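Local coordinates for invasion protein InvA (Salmonella enterica, PDB 2X49) that takes part in type III secretion as an export-apparatus protein involved in Salmonella invasion of the intestinal epithelium, and is represented by its C-terminal domain, at residues V245-V248 with I249-G252; E208-V211 with I212-V215. All coordinates share one frame; numbering follows the deposited sequence.

Contact 1: residues V245-V248 with I249-G252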
ATOM      1  N   VAL A 245     -23.512   4.493   0.701  1.00 20.39           N
ATOM      2  CA  VAL A 245     -22.652   3.958  -0.343  1.00 19.69           C
ATOM      3  C   VAL A 245     -22.471   2.464  -0.102  1.00 18.83           C
ATOM      4  O   VAL A 245     -22.457   1.639  -1.026  1.00 19.31           O
ATOM      5  CB  VAL A 245     -21.287   4.689  -0.400  1.00 20.10           C
ATOM      6  CG1 VAL A 245     -20.302   3.928  -1.264  1.00 21.45           C
ATOM      7  CG2 VAL A 245     -21.507   6.104  -0.944  1.00 20.33           C
ATOM      8  N   GLU A 246     -22.362   2.108   1.159  1.00 17.97           N
ATOM      9  CA  GLU A 246     -22.158   0.694   1.479  1.00 18.03           C
ATOM     10  C   GLU A 246     -23.298  -0.127   0.932  1.00 18.07           C
ATOM     11  O   GLU A 246     -23.127  -1.257   0.431  1.00 18.88           O
ATOM     12  CB  GLU A 246     -21.989   0.441   2.961  1.00 18.05           C
ATOM     13  CG  GLU A 246     -20.619   0.839   3.440  1.00 19.41           C
ATOM     14  CD  GLU A 246     -20.262   0.226   4.787  1.00 21.00           C
ATOM     15  OE1 GLU A 246     -21.033  -0.634   5.280  1.00 24.78           O
ATOM     16  OE2 GLU A 246     -19.209   0.617   5.344  1.00 22.56           O
ATOM     17  N   ASP A 247     -24.473   0.474   0.993  1.00 18.25           N
ATOM     18  CA  ASP A 247     -25.676  -0.252   0.609  1.00 18.13           C
ATOM     19  C   ASP A 247     -25.764  -0.458  -0.876  1.00 17.34           C
ATOM     20  O   ASP A 247     -26.282  -1.445  -1.326  1.00 16.77           O
ATOM     21  CB  ASP A 247     -26.955   0.375   1.151  1.00 18.56           C
ATOM     22  CG  ASP A 247     -27.395  -0.268   2.446  1.00 22.04           C
ATOM     23  OD1 ASP A 247     -27.893   0.468   3.326  1.00 27.61           O
ATOM     24  OD2 ASP A 247     -27.302  -1.524   2.579  1.00 24.20           O
ATOM     25  N   VAL A 248     -25.226   0.480  -1.628  1.00 18.34           N
ATOM     26  CA  VAL A 248     -25.272   0.380  -3.099  1.00 18.48           C
ATOM     27  C   VAL A 248     -24.486  -0.842  -3.496  1.00 18.84           C
ATOM     28  O   VAL A 248     -24.833  -1.608  -4.402  1.00 19.10           O
ATOM     29  CB  VAL A 248     -24.689   1.611  -3.805  1.00 18.95           C
ATOM     30  CG1 VAL A 248     -24.412   1.317  -5.288  1.00 19.35           C
ATOM     31  CG2 VAL A 248     -25.631   2.776  -3.642  1.00 19.56           C
ATOM     32  N   ILE A 249     -23.386  -1.005  -2.772  1.00 17.96           N
ATOM     33  CA  ILE A 249     -22.421  -2.065  -3.079  1.00 17.88           C
ATOM     34  C   ILE A 249     -23.037  -3.387  -2.671  1.00 17.46           C
ATOM     35  O   ILE A 249     -23.017  -4.395  -3.363  1.00 16.24           O
ATOM     36  CB  ILE A 249     -21.083  -1.863  -2.347  1.00 18.34           C
ATOM     37  CG1 ILE A 249     -20.377  -0.655  -2.936  1.00 19.99           C
ATOM     38  CG2 ILE A 249     -20.240  -3.145  -2.462  1.00 19.09           C
ATOM     39  CD1 ILE A 249     -19.886  -0.874  -4.339  1.00 22.29           C
ATOM     40  N   ARG A 250     -23.664  -3.328  -1.527  1.00 16.28           N
ATOM     41  CA  ARG A 250     -24.217  -4.538  -0.916  1.00 16.66           C
ATOM     42  C   ARG A 250     -25.288  -5.105  -1.851  1.00 16.78           C
ATOM     43  O   ARG A 250     -25.367  -6.314  -2.056  1.00 16.56           O
ATOM     44  CB  ARG A 250     -24.736  -4.285   0.508  1.00 16.72           C
ATOM     45  CG  ARG A 250     -24.599  -5.493   1.389  1.00 19.45           C
ATOM     46  CD  ARG A 250     -24.986  -5.190   2.828  1.00 22.79           C
ATOM     47  NE  ARG A 250     -24.592  -3.832   3.148  1.00 25.88           N
ATOM     48  CZ  ARG A 250     -23.858  -3.453   4.182  1.00 27.51           C
ATOM     49  NH1 ARG A 250     -23.437  -4.326   5.079  1.00 30.51           N
ATOM     50  NH2 ARG A 250     -23.582  -2.180   4.320  1.00 28.20           N
ATOM     51  N   LYS A 251     -26.080  -4.224  -2.459  1.00 17.37           N
ATOM     52  CA  LYS A 251     -27.207  -4.718  -3.320  1.00 17.39           C
ATOM     53  C   LYS A 251     -26.694  -5.397  -4.575  1.00 17.61           C
ATOM     54  O   LYS A 251     -27.404  -6.159  -5.242  1.00 18.44           O
ATOM     55  CB  LYS A 251     -28.229  -3.645  -3.771  1.00 18.51           C
ATOM     56  CG  LYS A 251     -29.539  -4.259  -4.488  1.00 19.72           C
ATOM     57  CD  LYS A 251     -29.389  -4.703  -6.038  1.00 20.39           C
ATOM     58  CE  LYS A 251     -30.671  -5.244  -6.785  1.00 16.63           C
ATOM     59  NZ  LYS A 251     -30.830  -6.795  -7.129  1.00 10.15           N
ATOM     60  N   GLY A 252     -25.489  -5.027  -4.930  1.00 17.16           N
ATOM     61  CA  GLY A 252     -24.859  -5.468  -6.190  1.00 16.74           C
ATOM     62  C   GLY A 252     -24.155  -6.800  -6.038  1.00 15.75           C
ATOM     63  O   GLY A 252     -23.669  -7.434  -6.996  1.00 16.97           O
TER

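Contact 2: residues E208-V211 with I212-V215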
ATOM      1  N   GLU A 208     -12.310 -23.381   2.948  1.00 17.38           N
ATOM      2  CA  GLU A 208     -12.544 -22.350   1.921  1.00 18.17           C
ATOM      3  C   GLU A 208     -11.579 -22.514   0.765  1.00 17.32           C
ATOM      4  O   GLU A 208     -10.372 -22.299   0.921  1.00 19.80           O
ATOM      5  CB  GLU A 208     -12.376 -20.947   2.540  1.00 19.05           C
ATOM      6  CG  GLU A 208     -12.785 -19.812   1.563  1.00 19.61           C
ATOM      7  CD  GLU A 208     -14.130 -20.022   0.914  1.00 22.59           C
ATOM      8  OE1 GLU A 208     -15.196 -19.815   1.571  1.00 28.27           O
ATOM      9  OE2 GLU A 208     -14.166 -20.365  -0.282  1.00 24.88           O
ATOM     10  N   LYS A 209     -12.160 -22.864  -0.382  1.00 18.21           N
ATOM     11  CA  LYS A 209     -11.418 -23.250  -1.621  1.00 19.05           C
ATOM     12  C   LYS A 209     -11.400 -22.145  -2.668  1.00 19.82           C
ATOM     13  O   LYS A 209     -10.708 -22.230  -3.680  1.00 21.09           O
ATOM     14  CB  LYS A 209     -11.981 -24.546  -2.230  1.00 19.02           C
ATOM     15  CG  LYS A 209     -11.891 -25.801  -1.322  1.00 19.26           C
ATOM     16  CD  LYS A 209     -10.527 -25.998  -0.769  1.00 19.35           C
ATOM     17  CE  LYS A 209     -10.419 -27.318   0.004  1.00 20.90           C
ATOM     18  NZ  LYS A 209      -9.242 -27.410   0.850  1.00 18.17           N
ATOM     19  N   ASP A 210     -12.164 -21.103  -2.405  1.00 19.27           N
ATOM     20  CA  ASP A 210     -12.207 -19.904  -3.290  1.00 19.52           C
ATOM     21  C   ASP A 210     -11.153 -18.921  -2.797  1.00 18.81           C
ATOM     22  O   ASP A 210     -11.131 -18.509  -1.643  1.00 18.36           O
ATOM     23  CB  ASP A 210     -13.585 -19.259  -3.281  1.00 20.22           C
ATOM     24  CG  ASP A 210     -13.648 -17.968  -4.085  1.00 23.56           C
ATOM     25  OD1 ASP A 210     -14.146 -18.013  -5.242  1.00 28.09           O
ATOM     26  OD2 ASP A 210     -13.242 -16.913  -3.564  1.00 25.37           O
ATOM     27  N   VAL A 211     -10.242 -18.557  -3.675  1.00 18.04           N
ATOM     28  CA  VAL A 211      -9.065 -17.812  -3.212  1.00 18.06           C
ATOM     29  C   VAL A 211      -9.376 -16.425  -2.650  1.00 18.91           C
ATOM     30  O   VAL A 211      -8.722 -15.970  -1.722  1.00 17.63           O
ATOM     31  CB  VAL A 211      -7.954 -17.700  -4.298  1.00 17.80           C
ATOM     32  CG1 VAL A 211      -8.349 -16.758  -5.400  1.00 19.75           C
ATOM     33  CG2 VAL A 211      -6.690 -17.233  -3.654  1.00 20.02           C
ATOM     34  N   ILE A 212     -10.370 -15.778  -3.218  1.00 19.66           N
ATOM     35  CA  ILE A 212     -10.701 -14.378  -2.811  1.00 20.82           C
ATOM     36  C   ILE A 212     -11.232 -14.417  -1.394  1.00 19.72           C
ATOM     37  O   ILE A 212     -10.805 -13.685  -0.487  1.00 18.46           O
ATOM     38  CB  ILE A 212     -11.703 -13.733  -3.699  1.00 21.93           C
ATOM     39  CG1 ILE A 212     -11.104 -13.560  -5.083  1.00 25.57           C
ATOM     40  CG2 ILE A 212     -12.107 -12.349  -3.193  1.00 23.79           C
ATOM     41  CD1 ILE A 212      -9.753 -13.072  -5.045  1.00 24.80           C
ATOM     42  N   ASN A 213     -12.166 -15.319  -1.248  1.00 18.96           N
ATOM     43  CA  ASN A 213     -12.809 -15.526   0.045  1.00 19.22           C
ATOM     44  C   ASN A 213     -11.752 -15.897   1.082  1.00 18.97           C
ATOM     45  O   ASN A 213     -11.732 -15.401   2.163  1.00 17.95           O
ATOM     46  CB  ASN A 213     -13.919 -16.590  -0.030  1.00 19.64           C
ATOM     47  CG  ASN A 213     -15.133 -16.110  -0.796  1.00 21.65           C
ATOM     48  OD1 ASN A 213     -15.232 -14.941  -1.154  1.00 28.34           O
ATOM     49  ND2 ASN A 213     -16.072 -17.024  -1.053  1.00 26.26           N
ATOM     50  N   LEU A 214     -10.872 -16.828   0.726  1.00 17.50           N
ATOM     51  CA  LEU A 214      -9.813 -17.284   1.641  1.00 17.77           C
ATOM     52  C   LEU A 214      -8.943 -16.117   2.120  1.00 18.67           C
ATOM     53  O   LEU A 214      -8.580 -16.013   3.312  1.00 17.69           O
ATOM     54  CB  LEU A 214      -8.938 -18.397   0.982  1.00 17.58           C
ATOM     55  CG  LEU A 214      -7.792 -18.966   1.813  1.00 18.37           C
ATOM     56  CD1 LEU A 214      -8.351 -19.598   3.093  1.00 18.76           C
ATOM     57  CD2 LEU A 214      -6.885 -19.929   1.008  1.00 19.56           C
ATOM     58  N   VAL A 215      -8.548 -15.281   1.177  1.00 17.39           N
ATOM     59  CA  VAL A 215      -7.728 -14.113   1.499  1.00 17.39           C
ATOM     60  C   VAL A 215      -8.399 -13.227   2.542  1.00 17.92           C
ATOM     61  O   VAL A 215      -7.763 -12.771   3.474  1.00 17.04           O
ATOM     62  CB  VAL A 215      -7.326 -13.250   0.250  1.00 17.20           C
ATOM     63  CG1 VAL A 215      -6.747 -11.926   0.722  1.00 17.46           C
ATOM     64  CG2 VAL A 215      -6.299 -14.003  -0.539  1.00 17.57           C
TER
HETATM   65  O   HOH W   1     -14.904 -14.759  -4.270  1.00 43.25           O

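Contact 1: residues V245-V248 with I249-G252
R250 reaches back along its helix to E246 and D247, one turn earlier. Its CB sits 3.4 Å from E246 O, which also accepts the backbone bond from R250 N at 2.9 Å. The chain then runs out through CG and CD and bends at chi3 (-35°). This bend turns the guanidinium toward the start of the helix. R250 NE meets D247 OD2 at 3.6 Å, a long salt bridge. NE is buried and has no hydrogen-bond partner, so D247 offers it charge rather than a close bond. Beyond CZ, R250 NH2 lies 3.4 Å from E246 CB. R250 NH2 also reaches E246 OE1 at 3.1 Å. That salt bridge contains a weak, bent hydrogen bond, with an N-H...O angle of 134°. The E246 carboxylate is turned 40° from the guanidinium plane. Outside the two segments, R250 NH1 forms a salt bridge with D297, while T294 bonds E246 OE2 and S295 bonds E246 OE1, which should limit rotation of the carboxylate.

I249 lies on the buried side. I249 CG1 is 3.6 Å from V245 O, which takes a weak bond from I249 N. Its side chain packs on L272 of helix 266-280 and on F301, I302 and M305 of helix 299-306. K251 N continues the helical hydrogen bonding to D247 O at 3.0 Å. E246, D247 and R250 form an intrahelical i/i+3 and i/i+4 salt-bridge network, here tying helix 243-252 to the end of parallel strand 291-294 and the loop after it.

Contact 2: residues E208-V211 with I212-V215
L214 N bonds D210 O at 2.9 Å, and V215 N bonds V211 O at 3.0 Å, so the chain passes from loop into the first turn of helix 211-221. D210 sits at the N-cap. Its CG is anti to the backbone N (chi1 175°), which swings OD2 over the opening turn. N213 N points almost straight at D210 OD2, at 3.0 Å with an angle of 173°. I212 N gives D210 OD2 a second, weak bond of 3.1 Å. This is a classic aspartate N-cap: a negative group meets amides at the start of a helix, where the helix dipole would probably stabilise it. A water lies within hydrogen-bonding distance of both D210 OD2, at 2.8 Å, and N213 OD1. The other carboxylate oxygen, OD1, bonds S259.

E208 lies beside the cap on the loop side. It bends at chi2 (49°), and E208 OE2 accepts from D210 N at 3.0 Å through its anti lone pair. E208 CD rests 3.6 Å from N213 CB, with the carboxylate nearly perpendicular to the amide. V211 CG1 touches I212 CD1 at 4.0 Å. L214 packs on V180, L201 and W204, joining this helix to helices 174-185 and 194-204.

How the contacts relate
Contact 2 precedes contact 1 in the chain. Their centres are 21 Å apart and their nearest atoms about 12 Å, so they do not touch. Contact 2 spans the loop and the first turn of helix 211-221; contact 1 lies along most of helix 243-252. Helix 299-306 meets both, through R300 at I212 and N213 and through other side chains at I249. The segment after contact 1 reaches both: S263 bonds the backbone of G252, and the S259 side chain bonds D210. Neither contact supplies the calcium ligands N93 and E111. A PEG molecule, probably from crystallisation, lies about 4 Å from the N213 side chain.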